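Local structure of putative immunoglobulin A1 protease (Bacteroides ovatus, 3N6Z) at residues Asn170-Gly175 against Asn203-Ala208; Tyr238-Val243 against Asn354-Phe359. The protein is of unproven function but is probably a hydrolase, perhaps one that cleaves immunoglobulin A1, built on a parallel beta-solenoid. One frame throughout, in Å; residues are numbered along the deposited sequence. Where two conformers were deposited one is given.

Both contacts belong to one face of a parallel beta-solenoid. Contact 1 pairs strands 172-174 and 204-206, the same position in two successive coils; contact 2 starts from strand 237-239, the next coil along, and reaches out to the C-terminal segment 354-359. Their centres lie about 8 Å apart, and strand 204-206 joins them: Ser206 O is 2.9 Å from Tyr240 N, and Ser206 N is 3.2 Å from Tyr238 O, both probable backbone hydrogen bonds. The tyrosines Tyr172, Tyr205 and Tyr238 follow one another across this face, under the C-terminal segment, where Phe359 meets the Tyr205 ring edge-to-face. No active site is established for this protein, so neither contact can be tied to one.

Contact 1. Residues Asn170-Gly175 against Asn203-Ala208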
loop_
_atom_site.group_PDB
_atom_site.type_symbol
_atom_site.label_atom_id
_atom_site.label_comp_id
_atom_site.label_asym_id
_atom_site.label_seq_id
_atom_site.Cartn_x
_atom_site.Cartn_y
_atom_site.Cartn_z
ATOM N N ASN A 170 -8.181 -0.745 -6.283
ATOM C CA ASN A 170 -9.468 -0.529 -5.606
ATOM C C ASN A 170 -9.399 -0.955 -4.136
ATOM O O ASN A 170 -10.284 -1.664 -3.640
ATOM C CB ASN A 170 -10.649 -1.244 -6.288
ATOM C CG ASN A 170 -10.700 -1.068 -7.775
ATOM O OD1 ASN A 170 -10.288 -0.059 -8.347
ATOM N ND2 ASN A 170 -11.227 -2.102 -8.436
ATOM N N CYS A 171 -8.333 -0.544 -3.452
ATOM C CA CYS A 171 -8.146 -0.871 -2.050
ATOM C C CYS A 171 -7.890 0.386 -1.222
ATOM O O CYS A 171 -7.502 1.423 -1.752
ATOM C CB CYS A 171 -6.985 -1.857 -1.847
ATOM S SG CYS A 171 -7.239 -3.474 -2.568
ATOM N N TYR A 172 -8.037 0.269 0.089
ATOM C CA TYR A 172 -7.696 1.354 0.982
ATOM C C TYR A 172 -7.231 0.847 2.310
ATOM O O TYR A 172 -7.507 -0.304 2.689
ATOM C CB TYR A 172 -8.857 2.339 1.133
ATOM C CG TYR A 172 -10.007 1.937 2.047
ATOM C CD1 TYR A 172 -10.004 2.304 3.383
ATOM C CD2 TYR A 172 -11.139 1.310 1.537
ATOM C CE1 TYR A 172 -11.116 2.050 4.206
ATOM C CE2 TYR A 172 -12.248 1.025 2.356
ATOM C CZ TYR A 172 -12.235 1.419 3.669
ATOM O OH TYR A 172 -13.346 1.191 4.466
ATOM N N THR A 173 -6.503 1.706 3.019
ATOM C CA THR A 173 -6.062 1.437 4.376
ATOM C C THR A 173 -6.244 2.627 5.290
ATOM O O THR A 173 -6.142 3.796 4.877
ATOM C CB THR A 173 -4.592 0.980 4.462
ATOM O OG1 THR A 173 -3.749 2.074 4.124
ATOM C CG2 THR A 173 -4.306 -0.194 3.513
ATOM N N THR A 174 -6.519 2.309 6.538
ATOM C CA THR A 174 -6.524 3.277 7.655
ATOM C C THR A 174 -5.829 2.621 8.832
ATOM O O THR A 174 -5.746 1.387 8.921
ATOM C CB THR A 174 -7.950 3.757 8.039
ATOM O OG1 THR A 174 -8.555 2.867 8.997
ATOM C CG2 THR A 174 -8.876 3.890 6.791
ATOM N N GLY A 175 -5.328 3.450 9.758
ATOM C CA GLY A 175 -4.608 2.968 10.929
ATOM C C GLY A 175 -3.188 3.512 11.006
ATOM O O GLY A 175 -2.997 4.724 10.901
ATOM N N ASN A 203 -6.172 3.281 -8.080
ATOM C CA ASN A 203 -7.467 3.502 -7.465
ATOM C C ASN A 203 -7.469 3.064 -5.985
ATOM O O ASN A 203 -8.313 2.280 -5.546
ATOM C CB ASN A 203 -8.602 2.831 -8.268
ATOM C CG ASN A 203 -9.095 3.708 -9.418
ATOM O OD1 ASN A 203 -9.312 4.931 -9.254
ATOM N ND2 ASN A 203 -9.239 3.100 -10.583
ATOM N N CYS A 204 -6.516 3.615 -5.254
ATOM C CA CYS A 204 -6.369 3.363 -3.824
ATOM C C CYS A 204 -6.235 4.635 -3.034
ATOM O O CYS A 204 -5.801 5.658 -3.531
ATOM C CB CYS A 204 -5.127 2.499 -3.509
ATOM S SG CYS A 204 -5.195 0.820 -4.201
ATOM N N TYR A 205 -6.624 4.592 -1.777
ATOM C CA TYR A 205 -6.320 5.675 -0.851
ATOM C C TYR A 205 -5.874 5.128 0.507
ATOM O O TYR A 205 -6.081 3.953 0.842
ATOM C CB TYR A 205 -7.514 6.642 -0.682
ATOM C CG TYR A 205 -8.702 6.117 0.085
ATOM C CD1 TYR A 205 -9.717 5.449 -0.566
ATOM C CD2 TYR A 205 -8.829 6.315 1.458
ATOM C CE1 TYR A 205 -10.836 4.972 0.126
ATOM C CE2 TYR A 205 -9.956 5.880 2.161
ATOM C CZ TYR A 205 -10.961 5.193 1.493
ATOM O OH TYR A 205 -12.083 4.716 2.171
ATOM N N SER A 206 -5.260 6.004 1.288
ATOM C CA SER A 206 -4.938 5.697 2.661
ATOM C C SER A 206 -5.097 6.904 3.552
ATOM O O SER A 206 -4.798 8.030 3.135
ATOM C CB SER A 206 -3.511 5.184 2.771
ATOM O OG SER A 206 -3.161 4.776 4.080
ATOM N N ASN A 207 -5.567 6.644 4.777
ATOM C CA ASN A 207 -5.556 7.577 5.886
ATOM C C ASN A 207 -4.671 7.078 7.053
ATOM O O ASN A 207 -4.755 7.570 8.204
ATOM C CB ASN A 207 -6.996 7.818 6.349
ATOM C CG ASN A 207 -7.069 8.836 7.444
ATOM O OD1 ASN A 207 -6.197 9.702 7.540
ATOM N ND2 ASN A 207 -8.088 8.737 8.284
ATOM N N ALA A 208 -3.798 6.114 6.802
ATOM C CA ALA A 208 -2.921 5.622 7.862
ATOM C C ALA A 208 -1.835 6.622 8.201
ATOM O O ALA A 208 -1.342 7.280 7.304
ATOM C CB ALA A 208 -2.298 4.307 7.407
HETATM O O HOH W 1 -9.083 0.305 -10.906
HETATM O O HOH W 2 -6.220 6.175 10.199
#
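Ser206 OG sits among three polar groups. Ala208 N donates to it over 3.1 Å, closing an ST turn, and it lies 2.8 Å from Thr173 OG1 and 3.2 Å from Thr173 O; its single proton may serve either. With OG anti to the backbone N (chi1 -176°), the serine hydroxyl faces the neighbouring coil, where Thr173 OG1 also bonds to Gly185 O. Parallel backbone bonds run alongside, the shortest being Asn207 N to Thr173 O at 2.9 Å, and Cys171 N donates to Cys204 SG over 3.5 Å. On the other face the Tyr172 and Tyr205 rings are nearly parallel, planes 6° apart, but slid until they barely overlap. Tyr172 CB rests over the Tyr205 ring, 3.5 Å from its centroid, while Tyr205 OH covers the Tyr172 face and hydrogen-bonds to Ser362 OG. A leucine in place of Tyr205 would probably strip the hydroxyl from over the Tyr172 ring and leave Ser362 OG without this partner. At the corner, water 1 bridges Asn170 OD1 and Asn203 ND2; Asn170 ND2 also bonds to Asn132 OD1, and Asn203 OD1 to Trp349 NE1. Matching residues thus stack coil on coil, hydroxyls satisfied on one face, aromatic rings shingled on the other.

Contact 2. Residues Tyr238-Val243 against Asn354-Phe359; sequences YAYGAV and NGYPIF
Tyr240 lays its ring over that of Tyr356 in an offset stack, centroids 3.9 Å apart and planes 11° from parallel. Tyr240 CD2 stands over the centre of the Tyr356 ring, whereas Tyr356 CD1 falls toward the rim of the Tyr240 ring; among the closest carbons are Tyr240 CE2 and Tyr356 CD2, 3.5 Å apart. Tyr356 CB covers the same Tyr240 face, 4.1 Å from the ring centroid. Tyr356 CG stands anti to its own carbonyl carbon (chi1 -67°), which sets the ring over the Tyr240 face. Beyond the stack, water 3 lies in the plane of the Tyr240 ring and joins Tyr240 OH to Asn354 ND2, at 3.1 Å from the hydroxyl. Asn354 OD1 in turn accepts from Tyr356 N at 3.2 Å, an Asx turn that helps fix the backbone from which the tyrosine leaves.

Tyr238 supplies the polar tie. Its OH donates to Pro357 O over 2.6 Å, in the carbonyl plane and on a lone pair, and Pro357 O lies at the edge of the Tyr238 ring, near its plane. Pro357 CD packs 3.4 Å from the same Tyr238 OH. The C-terminal segment is thereby fastened across the solenoid face: Ile341 of helix 334-344 touches both Tyr238 and Pro357, Trp349 of strand 349-350 packs against Tyr238, and Trp271, just past strand 268-270, meets the Tyr356 ring.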
loop_
_atom_site.group_PDB
_atom_site.type_symbol
_atom_site.label_atom_id
_atom_site.label_comp_id
_atom_site.label_asym_id
_atom_site.label_seq_id
_atom_site.Cartn_x
_atom_site.Cartn_y
_atom_site.Cartn_z
ATOM N N TYR A 238 -4.635 8.635 -3.663
ATOM C CA TYR A 238 -4.391 9.749 -2.751
ATOM C C TYR A 238 -4.235 9.267 -1.328
ATOM O O TYR A 238 -4.681 8.172 -0.985
ATOM C CB TYR A 238 -5.465 10.854 -2.903
ATOM C CG TYR A 238 -6.603 10.866 -1.923
ATOM C CD1 TYR A 238 -7.725 10.053 -2.086
ATOM C CD2 TYR A 238 -6.568 11.702 -0.815
ATOM C CE1 TYR A 238 -8.787 10.094 -1.167
ATOM C CE2 TYR A 238 -7.614 11.757 0.092
ATOM C CZ TYR A 238 -8.718 10.940 -0.070
ATOM O OH TYR A 238 -9.745 11.024 0.838
ATOM N N ALA A 239 -3.640 10.111 -0.496
ATOM C CA ALA A 239 -3.458 9.810 0.906
ATOM C C ALA A 239 -3.702 11.038 1.754
ATOM O O ALA A 239 -3.480 12.166 1.316
ATOM C CB ALA A 239 -2.047 9.244 1.175
ATOM N N TYR A 240 -4.134 10.806 2.989
ATOM C CA TYR A 240 -4.322 11.887 3.941
ATOM C C TYR A 240 -3.889 11.611 5.350
ATOM O O TYR A 240 -4.022 12.483 6.240
ATOM C CB TYR A 240 -5.717 12.477 3.847
ATOM C CG TYR A 240 -6.907 11.635 4.250
ATOM C CD1 TYR A 240 -7.429 10.675 3.395
ATOM C CD2 TYR A 240 -7.605 11.910 5.430
ATOM C CE1 TYR A 240 -8.594 9.991 3.703
ATOM C CE2 TYR A 240 -8.773 11.193 5.768
ATOM C CZ TYR A 240 -9.271 10.255 4.873
ATOM O OH TYR A 240 -10.417 9.516 5.114
ATOM N N GLY A 241 -3.300 10.453 5.600
ATOM C CA GLY A 241 -2.651 10.264 6.912
ATOM C C GLY A 241 -1.283 10.948 7.038
ATOM O O GLY A 241 -0.574 11.128 6.062
ATOM N N ALA A 242 -0.904 11.360 8.228
ATOM C CA ALA A 242 0.396 12.019 8.445
ATOM C C ALA A 242 1.553 11.094 8.075
ATOM O O ALA A 242 1.552 9.944 8.478
ATOM C CB ALA A 242 0.520 12.439 9.910
ATOM N N VAL A 243 2.526 11.612 7.329
ATOM C CA VAL A 243 3.675 10.830 6.847
ATOM C C VAL A 243 4.940 11.463 7.418
ATOM O O VAL A 243 5.110 12.688 7.331
ATOM C CB VAL A 243 3.781 10.765 5.301
ATOM C CG1 VAL A 243 4.860 9.798 4.852
ATOM C CG2 VAL A 243 2.447 10.439 4.680
ATOM N N ASN A 354 -16.971 14.654 5.415
ATOM C CA ASN A 354 -15.915 15.557 5.916
ATOM C C ASN A 354 -14.950 16.115 4.841
ATOM O O ASN A 354 -13.897 16.665 5.174
ATOM C CB ASN A 354 -15.113 14.847 7.013
ATOM C CG ASN A 354 -14.382 13.624 6.503
ATOM O OD1 ASN A 354 -14.453 13.308 5.302
ATOM N ND2 ASN A 354 -13.709 12.910 7.405
ATOM N N GLY A 355 -15.287 15.958 3.564
ATOM C CA GLY A 355 -14.472 16.514 2.483
ATOM C C GLY A 355 -13.508 15.534 1.862
ATOM O O GLY A 355 -13.062 15.768 0.729
ATOM N N TYR A 356 -13.181 14.443 2.574
ATOM C CA TYR A 356 -12.223 13.484 2.043
ATOM C C TYR A 356 -12.951 12.427 1.219
ATOM O O TYR A 356 -13.829 11.738 1.741
ATOM C CB TYR A 356 -11.440 12.809 3.169
ATOM C CG TYR A 356 -10.514 13.699 3.942
ATOM C CD1 TYR A 356 -9.358 14.225 3.370
ATOM C CD2 TYR A 356 -10.797 14.019 5.281
ATOM C CE1 TYR A 356 -8.506 15.050 4.066
ATOM C CE2 TYR A 356 -9.917 14.827 6.014
ATOM C CZ TYR A 356 -8.786 15.356 5.381
ATOM O OH TYR A 356 -7.916 16.138 6.097
ATOM N N PRO A 357 -12.580 12.252 -0.061
ATOM C CA PRO A 357 -13.210 11.217 -0.861
ATOM C C PRO A 357 -12.894 9.809 -0.346
ATOM O O PRO A 357 -11.802 9.558 0.178
ATOM C CB PRO A 357 -12.623 11.436 -2.261
ATOM C CG PRO A 357 -12.248 12.854 -2.281
ATOM C CD PRO A 357 -11.753 13.137 -0.900
ATOM N N ILE A 358 -13.861 8.934 -0.506
ATOM C CA ILE A 358 -13.765 7.534 -0.116
ATOM C C ILE A 358 -14.397 6.687 -1.229
ATOM O O ILE A 358 -14.776 7.220 -2.253
ATOM C CB ILE A 358 -14.373 7.291 1.305
ATOM C CG1 ILE A 358 -15.865 7.660 1.321
ATOM C CG2 ILE A 358 -13.594 8.064 2.372
ATOM C CD1 ILE A 358 -16.566 7.328 2.606
ATOM N N PHE A 359 -14.499 5.380 -1.041
ATOM C CA PHE A 359 -15.188 4.568 -2.014
ATOM C C PHE A 359 -16.654 4.508 -1.662
ATOM O O PHE A 359 -17.040 4.656 -0.496
ATOM C CB PHE A 359 -14.639 3.126 -2.075
ATOM C CG PHE A 359 -13.170 3.008 -2.429
ATOM C CD1 PHE A 359 -12.506 3.922 -3.219
ATOM C CD2 PHE A 359 -12.482 1.901 -1.979
ATOM C CE1 PHE A 359 -11.174 3.738 -3.547
ATOM C CE2 PHE A 359 -11.161 1.680 -2.325
ATOM C CZ PHE A 359 -10.513 2.627 -3.085
HETATM O O HOH W 3 -11.654 10.714 7.641
#